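Local coordinates for B-agarase (Agarivorans gilvus, PDB 5Z6P), which hydrolyses agarose as a beta-agarase of glycoside hydrolase family 50, at residues 162-167 against 229-234; 466-471 against 525-530; 517-522 against 577-582. All blocks are in the same frame, centred on the assembly; numbering follows the deposited sequence.

Contact 1: 162-167 against 229-234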
loop_
_atom_site.group_PDB
_atom_site.type_symbol
_atom_site.label_atom_id
_atom_site.label_comp_id
_atom_site.label_asym_id
_atom_site.label_seq_id
_atom_site.Cartn_x
_atom_site.Cartn_y
_atom_site.Cartn_z
ATOM N N CYS A 162 -2.298 -1.208 22.265
ATOM C CA CYS A 162 -1.506 -2.272 22.859
ATOM C C CYS A 162 -0.343 -1.652 23.610
ATOM O O CYS A 162 0.114 -0.561 23.254
ATOM C CB CYS A 162 -0.970 -3.231 21.799
ATOM S SG CYS A 162 -2.222 -4.088 20.873
ATOM N N PRO A 163 0.143 -2.343 24.646
ATOM C CA PRO A 163 1.380 -1.908 25.290
ATOM C C PRO A 163 2.477 -1.663 24.262
ATOM O O PRO A 163 2.662 -2.499 23.386
ATOM C CB PRO A 163 1.723 -3.086 26.206
ATOM C CG PRO A 163 0.400 -3.653 26.563
ATOM C CD PRO A 163 -0.450 -3.508 25.321
ATOM N N TRP A 164 3.147 -0.517 24.329
ATOM C CA TRP A 164 4.315 -0.256 23.487
ATOM C C TRP A 164 5.516 -0.004 24.410
ATOM O O TRP A 164 5.331 0.208 25.608
ATOM C CB TRP A 164 4.069 0.936 22.545
ATOM C CG TRP A 164 4.352 2.256 23.183
ATOM C CD1 TRP A 164 3.565 2.920 24.080
ATOM C CD2 TRP A 164 5.508 3.076 22.982
ATOM N NE1 TRP A 164 4.165 4.097 24.457
ATOM C CE2 TRP A 164 5.358 4.217 23.798
ATOM C CE3 TRP A 164 6.655 2.957 22.194
ATOM C CZ2 TRP A 164 6.314 5.225 23.851
ATOM C CZ3 TRP A 164 7.600 3.963 22.244
ATOM C CH2 TRP A 164 7.424 5.082 23.068
ATOM N N GLY A 165 6.735 -0.044 23.876
ATOM C CA GLY A 165 7.927 0.194 24.682
ATOM C C GLY A 165 8.085 -0.875 25.743
ATOM O O GLY A 165 8.810 -0.694 26.735
ATOM N N THR A 166 7.363 -1.972 25.528
ATOM C CA THR A 166 7.316 -3.144 26.391
ATOM C C THR A 166 8.350 -4.179 25.933
ATOM O O THR A 166 8.926 -4.032 24.844
ATOM C CB THR A 166 5.862 -3.688 26.397
ATOM O OG1 THR A 166 5.753 -4.962 27.048
ATOM C CG2 THR A 166 5.256 -3.692 25.004
ATOM N N LYS A 167 8.632 -5.187 26.758
ATOM C CA LYS A 167 9.614 -6.188 26.350
ATOM C C LYS A 167 8.927 -7.279 25.541
ATOM O O LYS A 167 9.524 -7.825 24.606
ATOM C CB LYS A 167 10.357 -6.775 27.552
ATOM C CG LYS A 167 11.564 -7.641 27.157
ATOM C CD LYS A 167 12.913 -6.942 27.392
ATOM C CE LYS A 167 14.008 -7.486 26.477
ATOM N NZ LYS A 167 15.377 -7.089 26.903
ATOM N N ASN A 229 7.099 11.491 18.654
ATOM C CA ASN A 229 6.805 10.725 19.856
ATOM C C ASN A 229 7.583 11.339 21.035
ATOM O O ASN A 229 8.811 11.381 21.017
ATOM C CB ASN A 229 7.157 9.237 19.644
ATOM C CG ASN A 229 6.832 8.373 20.850
ATOM O OD1 ASN A 229 7.016 8.785 21.991
ATOM N ND2 ASN A 229 6.349 7.167 20.602
ATOM N N ALA A 230 6.859 11.826 22.042
ATOM C CA ALA A 230 7.474 12.471 23.210
ATOM C C ALA A 230 8.257 11.517 24.102
ATOM O O ALA A 230 9.245 11.911 24.701
ATOM C CB ALA A 230 6.403 13.181 24.046
ATOM N N GLN A 231 7.807 10.273 24.201
ATOM C CA GLN A 231 8.353 9.319 25.170
ATOM C C GLN A 231 9.417 8.396 24.573
ATOM O O GLN A 231 9.841 7.424 25.212
ATOM C CB GLN A 231 7.211 8.488 25.767
ATOM C CG GLN A 231 6.107 9.352 26.367
ATOM C CD GLN A 231 4.969 8.550 26.944
ATOM O OE1 GLN A 231 4.961 7.325 26.875
ATOM N NE2 GLN A 231 3.983 9.241 27.502
ATOM N N GLN A 232 9.845 8.716 23.353
ATOM C CA GLN A 232 10.807 7.900 22.609
ATOM C C GLN A 232 11.980 8.745 22.160
ATOM O O GLN A 232 11.819 9.906 21.811
ATOM C CB GLN A 232 10.131 7.244 21.387
ATOM C CG GLN A 232 11.015 7.143 20.111
ATOM C CD GLN A 232 11.528 5.740 19.851
ATOM O OE1 GLN A 232 11.040 4.766 20.418
ATOM N NE2 GLN A 232 12.512 5.632 18.986
ATOM N N GLU A 233 13.161 8.153 22.151
ATOM C CA GLU A 233 14.332 8.817 21.627
ATOM C C GLU A 233 14.848 8.050 20.420
ATOM O O GLU A 233 14.802 6.828 20.396
ATOM C CB GLU A 233 15.414 8.915 22.709
ATOM C CG GLU A 233 16.440 9.986 22.464
ATOM C CD GLU A 233 15.850 11.372 22.566
ATOM O OE1 GLU A 233 15.113 11.638 23.543
ATOM O OE2 GLU A 233 16.115 12.190 21.664
ATOM N N HIS A 234 15.331 8.758 19.413
ATOM C CA HIS A 234 15.925 8.092 18.275
ATOM C C HIS A 234 16.914 9.049 17.639
ATOM O O HIS A 234 16.869 10.250 17.898
ATOM C CB HIS A 234 14.846 7.615 17.271
ATOM C CG HIS A 234 14.181 8.723 16.511
ATOM N ND1 HIS A 234 14.690 9.229 15.329
ATOM C CD2 HIS A 234 13.052 9.426 16.762
ATOM C CE1 HIS A 234 13.907 10.198 14.898
ATOM N NE2 HIS A 234 12.910 10.343 15.754
#
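The indole of W164 meets Q231 and Q232 with its edge. Q231 CB lies in the ring plane, 3.9 Å from W164 CZ2. Q232 OE1 is also in that plane, 4.0 Å from W164 CZ3. Q232 CB adds a third touch at the W164 rim, 3.9 Å from CH2. The N229 side chain points back against W164 and meets the ring obliquely, its amide turned 54° from the indole plane. The closest approach is N229 ND2 to W164 CH2, 3.4 Å. This is packing, since no hydrogen bond crosses between the segments. ND2 is instead bonded to the backbone oxygen of G677. In W164, CG lies between the backbone N and the carbonyl carbon (chi1 85°), and the indole extends toward 229-234. Its ring also meets F679 edge-to-face, and its backbone N bonds to Y218 OH. The loop carrying W164 belongs to the agarase CBM-like domain and leads into strand 168-174. It is tied down at C162 by the disulfide to C151. Opposite it, residues 229-231 form an Asx turn, with the Q231 backbone N donating to N229 OD1 at 2.8 Å. The N229 amide is thus held at OD1 by Q231 N and at ND2 by G677 O, and together they limit its rotation. K237 NZ bonds to the backbone oxygens of N229 and Q232.

Contact 2: 466-471 against 525-530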
loop_
_atom_site.group_PDB
_atom_site.type_symbol
_atom_site.label_atom_id
_atom_site.label_comp_id
_atom_site.label_asym_id
_atom_site.label_seq_id
_atom_site.Cartn_x
_atom_site.Cartn_y
_atom_site.Cartn_z
ATOM N N ASP A 466 -23.950 -6.635 -3.870
ATOM C CA ASP A 466 -25.010 -5.634 -3.791
ATOM C C ASP A 466 -24.497 -4.385 -3.052
ATOM O O ASP A 466 -25.023 -3.283 -3.230
ATOM C CB ASP A 466 -26.241 -6.236 -3.129
ATOM C CG ASP A 466 -26.810 -7.398 -3.947
ATOM O OD1 ASP A 466 -26.494 -7.466 -5.164
ATOM O OD2 ASP A 466 -27.539 -8.252 -3.380
ATOM N N ASP A 467 -23.453 -4.601 -2.253
ATOM C CA ASP A 467 -22.614 -3.603 -1.596
ATOM C C ASP A 467 -22.525 -2.286 -2.362
ATOM O O ASP A 467 -23.073 -1.261 -1.943
ATOM C CB ASP A 467 -21.195 -4.153 -1.470
ATOM C CG ASP A 467 -21.152 -5.702 -1.415
ATOM O OD1 ASP A 467 -22.222 -6.344 -1.109
ATOM O OD2 ASP A 467 -20.066 -6.259 -1.764
ATOM N N PHE A 468 -21.832 -2.352 -3.510
ATOM C CA PHE A 468 -21.356 -1.192 -4.298
ATOM C C PHE A 468 -20.429 -0.325 -3.462
ATOM O O PHE A 468 -20.254 0.870 -3.730
ATOM C CB PHE A 468 -22.518 -0.362 -4.859
ATOM C CG PHE A 468 -23.085 -0.913 -6.133
ATOM C CD1 PHE A 468 -24.021 -1.938 -6.107
ATOM C CD2 PHE A 468 -22.685 -0.406 -7.357
ATOM C CE1 PHE A 468 -24.533 -2.460 -7.292
ATOM C CE2 PHE A 468 -23.183 -0.915 -8.529
ATOM C CZ PHE A 468 -24.105 -1.937 -8.503
ATOM N N TRP A 469 -19.829 -0.951 -2.457
ATOM C CA TRP A 469 -18.879 -0.280 -1.576
ATOM C C TRP A 469 -17.627 0.190 -2.326
ATOM O O TRP A 469 -17.172 1.331 -2.157
ATOM C CB TRP A 469 -18.496 -1.212 -0.425
ATOM C CG TRP A 469 -17.189 -0.883 0.221
ATOM C CD1 TRP A 469 -16.894 0.231 0.947
ATOM C CD2 TRP A 469 -16.007 -1.695 0.229
ATOM N NE1 TRP A 469 -15.596 0.175 1.395
ATOM C CE2 TRP A 469 -15.030 -0.995 0.968
ATOM C CE3 TRP A 469 -15.678 -2.939 -0.319
ATOM C CZ2 TRP A 469 -13.748 -1.496 1.169
ATOM C CZ3 TRP A 469 -14.405 -3.435 -0.117
ATOM C CH2 TRP A 469 -13.454 -2.713 0.622
ATOM N N ALA A 470 -17.067 -0.702 -3.139
ATOM C CA ALA A 470 -15.964 -0.351 -4.018
ATOM C C ALA A 470 -16.356 -0.666 -5.456
ATOM O O ALA A 470 -15.759 -1.521 -6.100
ATOM C CB ALA A 470 -14.707 -1.097 -3.626
ATOM N N ALA A 471 -17.378 0.022 -5.941
ATOM C CA ALA A 471 -17.889 -0.195 -7.275
ATOM C C ALA A 471 -16.979 0.430 -8.332
ATOM O O ALA A 471 -16.247 1.376 -8.061
ATOM C CB ALA A 471 -19.284 0.364 -7.384
ATOM N N ALA A 525 -17.992 -10.214 -12.912
ATOM C CA ALA A 525 -18.752 -10.959 -13.901
ATOM C C ALA A 525 -20.008 -11.553 -13.266
ATOM O O ALA A 525 -21.107 -11.392 -13.783
ATOM C CB ALA A 525 -17.903 -12.041 -14.522
ATOM N N ILE A 526 -19.834 -12.211 -12.130
ATOM C CA ILE A 526 -20.907 -12.928 -11.460
ATOM C C ILE A 526 -22.028 -11.999 -10.981
ATOM O O ILE A 526 -23.196 -12.262 -11.244
ATOM C CB ILE A 526 -20.345 -13.747 -10.278
ATOM C CG1 ILE A 526 -19.347 -14.780 -10.816
ATOM C CG2 ILE A 526 -21.482 -14.411 -9.488
ATOM C CD1 ILE A 526 -18.587 -15.546 -9.771
ATOM N N HIS A 527 -21.669 -10.918 -10.293
ATOM C CA HIS A 527 -22.662 -9.974 -9.798
ATOM C C HIS A 527 -23.422 -9.289 -10.934
ATOM O O HIS A 527 -24.638 -9.180 -10.896
ATOM C CB HIS A 527 -22.014 -8.901 -8.916
ATOM C CG HIS A 527 -23.004 -7.971 -8.293
ATOM N ND1 HIS A 527 -23.327 -6.750 -8.841
ATOM C CD2 HIS A 527 -23.759 -8.097 -7.175
ATOM C CE1 HIS A 527 -24.233 -6.157 -8.081
ATOM N NE2 HIS A 527 -24.515 -6.960 -7.067
ATOM N N THR A 528 -22.690 -8.826 -11.933
ATOM C CA THR A 528 -23.294 -8.141 -13.067
ATOM C C THR A 528 -24.275 -9.047 -13.837
ATOM O O THR A 528 -25.348 -8.594 -14.212
ATOM C CB THR A 528 -22.214 -7.588 -14.005
ATOM O OG1 THR A 528 -21.432 -6.613 -13.299
ATOM C CG2 THR A 528 -22.824 -6.935 -15.203
ATOM N N LEU A 529 -23.925 -10.315 -14.035
ATOM C CA LEU A 529 -24.847 -11.290 -14.619
ATOM C C LEU A 529 -26.160 -11.378 -13.817
ATOM O O LEU A 529 -27.230 -11.646 -14.371
ATOM C CB LEU A 529 -24.199 -12.673 -14.709
ATOM C CG LEU A 529 -23.227 -12.900 -15.867
ATOM C CD1 LEU A 529 -22.493 -14.229 -15.742
ATOM C CD2 LEU A 529 -23.981 -12.798 -17.189
ATOM N N GLY A 530 -26.065 -11.140 -12.516
ATOM C CA GLY A 530 -27.230 -11.148 -11.665
ATOM C C GLY A 530 -28.143 -9.958 -11.891
ATOM O O GLY A 530 -29.300 -10.011 -11.514
#
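D466 and H527 are joined by a hydrogen bond from H527 NE2 to D466 OD1, 2.8 Å long, with an N-H...O angle of 147°. The carboxylate oxygen sits at the edge of the imidazole, close to the ring plane. It is used on its anti side, with the donor a little out of the carboxylate plane. The two flat groups are strongly twisted against each other. F468 adds a second touch: its CE1 is 3.8 Å from H527 CE1. The rings are oblique, with planes 76° apart, and the centroids lie 5.8 Å from each other. H527 sits on helix 523-530 with CG anti to the backbone N (chi1 -175°), which carries the imidazole out to the loop. The F468 ring has D466 O in plane at one edge and also touches Q461, S463 and R531. The helix itself is packed behind by T528 and L529, which meet helix 537-550, and L529 also reaches helix 581-609. The contact thus ties the loop between strands 461-462 and 472-473 to a helix of the beta-galactosidase family region. It is a His-carboxylate bond at the surface. The nearby carboxylate would probably keep a proton on NE2 and may make the imidazole somewhat more basic.

Contact 3: 517-522 against 577-582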
loop_
_atom_site.group_PDB
_atom_site.type_symbol
_atom_site.label_atom_id
_atom_site.label_comp_id
_atom_site.label_asym_id
_atom_site.label_seq_id
_atom_site.Cartn_x
_atom_site.Cartn_y
_atom_site.Cartn_z
ATOM N N SER A 517 -9.956 -17.353 -5.518
ATOM C CA SER A 517 -11.274 -17.938 -5.382
ATOM C C SER A 517 -12.109 -17.470 -6.564
ATOM O O SER A 517 -11.929 -16.346 -7.022
ATOM C CB SER A 517 -11.934 -17.505 -4.065
ATOM O OG SER A 517 -12.536 -16.223 -4.195
ATOM N N ILE A 518 -13.039 -18.300 -7.025
ATOM C CA ILE A 518 -13.873 -17.946 -8.176
ATOM C C ILE A 518 -14.688 -16.690 -7.931
ATOM O O ILE A 518 -14.707 -15.780 -8.763
ATOM C CB ILE A 518 -14.855 -19.070 -8.549
ATOM C CG1 ILE A 518 -14.105 -20.364 -8.832
ATOM C CG2 ILE A 518 -15.717 -18.654 -9.755
ATOM C CD1 ILE A 518 -13.214 -20.267 -10.008
ATOM N N ASP A 519 -15.358 -16.645 -6.778
ATOM C CA ASP A 519 -16.264 -15.550 -6.473
ATOM C C ASP A 519 -15.517 -14.237 -6.319
ATOM O O ASP A 519 -16.050 -13.181 -6.628
ATOM C CB ASP A 519 -17.074 -15.844 -5.203
ATOM C CG ASP A 519 -18.250 -16.774 -5.463
ATOM O OD1 ASP A 519 -19.342 -16.280 -5.823
ATOM O OD2 ASP A 519 -18.086 -18.002 -5.307
ATOM N N GLY A 520 -14.289 -14.303 -5.823
ATOM C CA GLY A 520 -13.475 -13.108 -5.696
ATOM C C GLY A 520 -12.930 -12.668 -7.045
ATOM O O GLY A 520 -13.109 -11.542 -7.467
ATOM N N HIS A 521 -12.271 -13.596 -7.718
ATOM C CA HIS A 521 -11.634 -13.350 -9.002
ATOM C C HIS A 521 -12.627 -12.778 -10.031
ATOM O O HIS A 521 -12.382 -11.725 -10.621
ATOM C CB HIS A 521 -11.006 -14.663 -9.496
ATOM C CG HIS A 521 -10.167 -14.533 -10.731
ATOM N ND1 HIS A 521 -9.185 -15.444 -11.049
ATOM C CD2 HIS A 521 -10.187 -13.632 -11.743
ATOM C CE1 HIS A 521 -8.623 -15.104 -12.195
ATOM N NE2 HIS A 521 -9.214 -14.007 -12.636
ATOM N N TYR A 522 -13.740 -13.474 -10.223
ATOM C CA TYR A 522 -14.718 -13.115 -11.247
ATOM C C TYR A 522 -15.978 -12.480 -10.650
ATOM O O TYR A 522 -17.018 -12.457 -11.285
ATOM C CB TYR A 522 -15.077 -14.361 -12.081
ATOM C CG TYR A 522 -13.874 -14.961 -12.766
ATOM C CD1 TYR A 522 -13.347 -14.378 -13.906
ATOM C CD2 TYR A 522 -13.235 -16.086 -12.253
ATOM C CE1 TYR A 522 -12.230 -14.887 -14.515
ATOM C CE2 TYR A 522 -12.108 -16.614 -12.875
ATOM C CZ TYR A 522 -11.619 -16.001 -14.001
ATOM O OH TYR A 522 -10.530 -16.492 -14.642
ATOM N N LEU A 577 -25.512 -19.229 -9.747
ATOM C CA LEU A 577 -24.753 -19.985 -10.731
ATOM C C LEU A 577 -23.809 -20.930 -10.004
ATOM O O LEU A 577 -23.276 -20.592 -8.952
ATOM C CB LEU A 577 -23.974 -19.046 -11.660
ATOM C CG LEU A 577 -24.791 -18.063 -12.509
ATOM C CD1 LEU A 577 -23.872 -17.133 -13.284
ATOM C CD2 LEU A 577 -25.751 -18.781 -13.452
ATOM N N THR A 578 -23.610 -22.118 -10.555
ATOM C CA THR A 578 -22.815 -23.124 -9.868
ATOM C C THR A 578 -21.319 -22.929 -10.108
ATOM O O THR A 578 -20.501 -23.523 -9.418
ATOM C CB THR A 578 -23.227 -24.544 -10.294
ATOM O OG1 THR A 578 -22.803 -24.794 -11.641
ATOM C CG2 THR A 578 -24.740 -24.697 -10.199
ATOM N N HIS A 579 -20.979 -22.094 -11.087
ATOM C CA HIS A 579 -19.591 -21.803 -11.424
ATOM C C HIS A 579 -18.832 -23.048 -11.910
ATOM O O HIS A 579 -17.765 -23.345 -11.395
ATOM C CB HIS A 579 -18.846 -21.200 -10.221
ATOM C CG HIS A 579 -19.525 -20.025 -9.589
ATOM N ND1 HIS A 579 -20.407 -19.206 -10.272
ATOM C CD2 HIS A 579 -19.462 -19.526 -8.335
ATOM C CE1 HIS A 579 -20.851 -18.265 -9.466
ATOM N NE2 HIS A 579 -20.289 -18.434 -8.280
ATOM N N ASN A 580 -19.349 -23.766 -12.909
ATOM C CA ASN A 580 -18.604 -24.909 -13.436
ATOM C C ASN A 580 -17.460 -24.414 -14.302
ATOM O O ASN A 580 -17.257 -23.212 -14.421
ATOM C CB ASN A 580 -19.523 -25.887 -14.204
ATOM C CG ASN A 580 -20.308 -25.226 -15.342
ATOM O OD1 ASN A 580 -19.877 -24.250 -15.939
ATOM N ND2 ASN A 580 -21.470 -25.774 -15.635
ATOM N N SER A 581 -16.701 -25.319 -14.905
ATOM C CA SER A 581 -15.506 -24.882 -15.625
ATOM C C SER A 581 -15.857 -24.090 -16.884
ATOM O O SER A 581 -15.114 -23.194 -17.277
ATOM C CB SER A 581 -14.609 -26.068 -15.979
ATOM O OG SER A 581 -15.327 -27.059 -16.669
ATOM N N ALA A 582 -16.991 -24.404 -17.501
ATOM C CA ALA A 582 -17.423 -23.667 -18.689
ATOM C C ALA A 582 -17.855 -22.243 -18.336
ATOM O O ALA A 582 -17.499 -21.294 -19.016
ATOM C CB ALA A 582 -18.540 -24.394 -19.388
#
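H579 lies alongside I518, whose CG2 is 4.1 Å from H579 CG. The two side chains run antiparallel to one another, and the methyl meets the ring obliquely. H579 CG is anti to the carbonyl carbon (chi1 -52°), an orientation that brings NE2 round to D519. D519, next on the same short helix, crosses the imidazole at about a right angle. Its OD1 takes a weak hydrogen bond from H579 NE2, 3.4 Å long, near the ring plane. The D519 OD2 atom is 3.7 Å from H579 CD2, and the carboxylate plane is turned 65° from the ring. One face of the imidazole has L577 O 3.4 Å above it, toward the rim. Helix 518-521 is started by S517, the N-cap, whose OG accepts from G520 N at 3.1 Å. N580 caps helix 581-609 in turn, with OD1 bonded to the backbone N of Q583. The contact joins the first turn of helix 518-521 to the loop just before helix 581-609. H579 bonds more firmly through ND1, to Y587 OH, which probably does more to set the ring's rotation. NE2 as donor to D519 is consistent with a proton there, weakly favoured by the carboxylate.

In the fold
From the N terminus, contact 1 comes first. It closes the chain between 167 and 229, which includes strands 168-174, 185-193 and 199-210, and ties the CBM-like region to the loop before helix 241-255. It lies on the opposite side of the chain's centre from the others, with centres about 44 Å from contact 2 and 47 Å from contact 3. Contacts 2 and 3 cross along the chain: 517-522 falls between 466-471 and 525-530, and 577-582 follows. Their centres are about 14 Å apart. They touch where I526 packs on H579 and the 518-519 backbone, and where L529 meets L577. Together they bind the 461-473 region, helices 518-521 and 523-530, and the loop before helix 581-609.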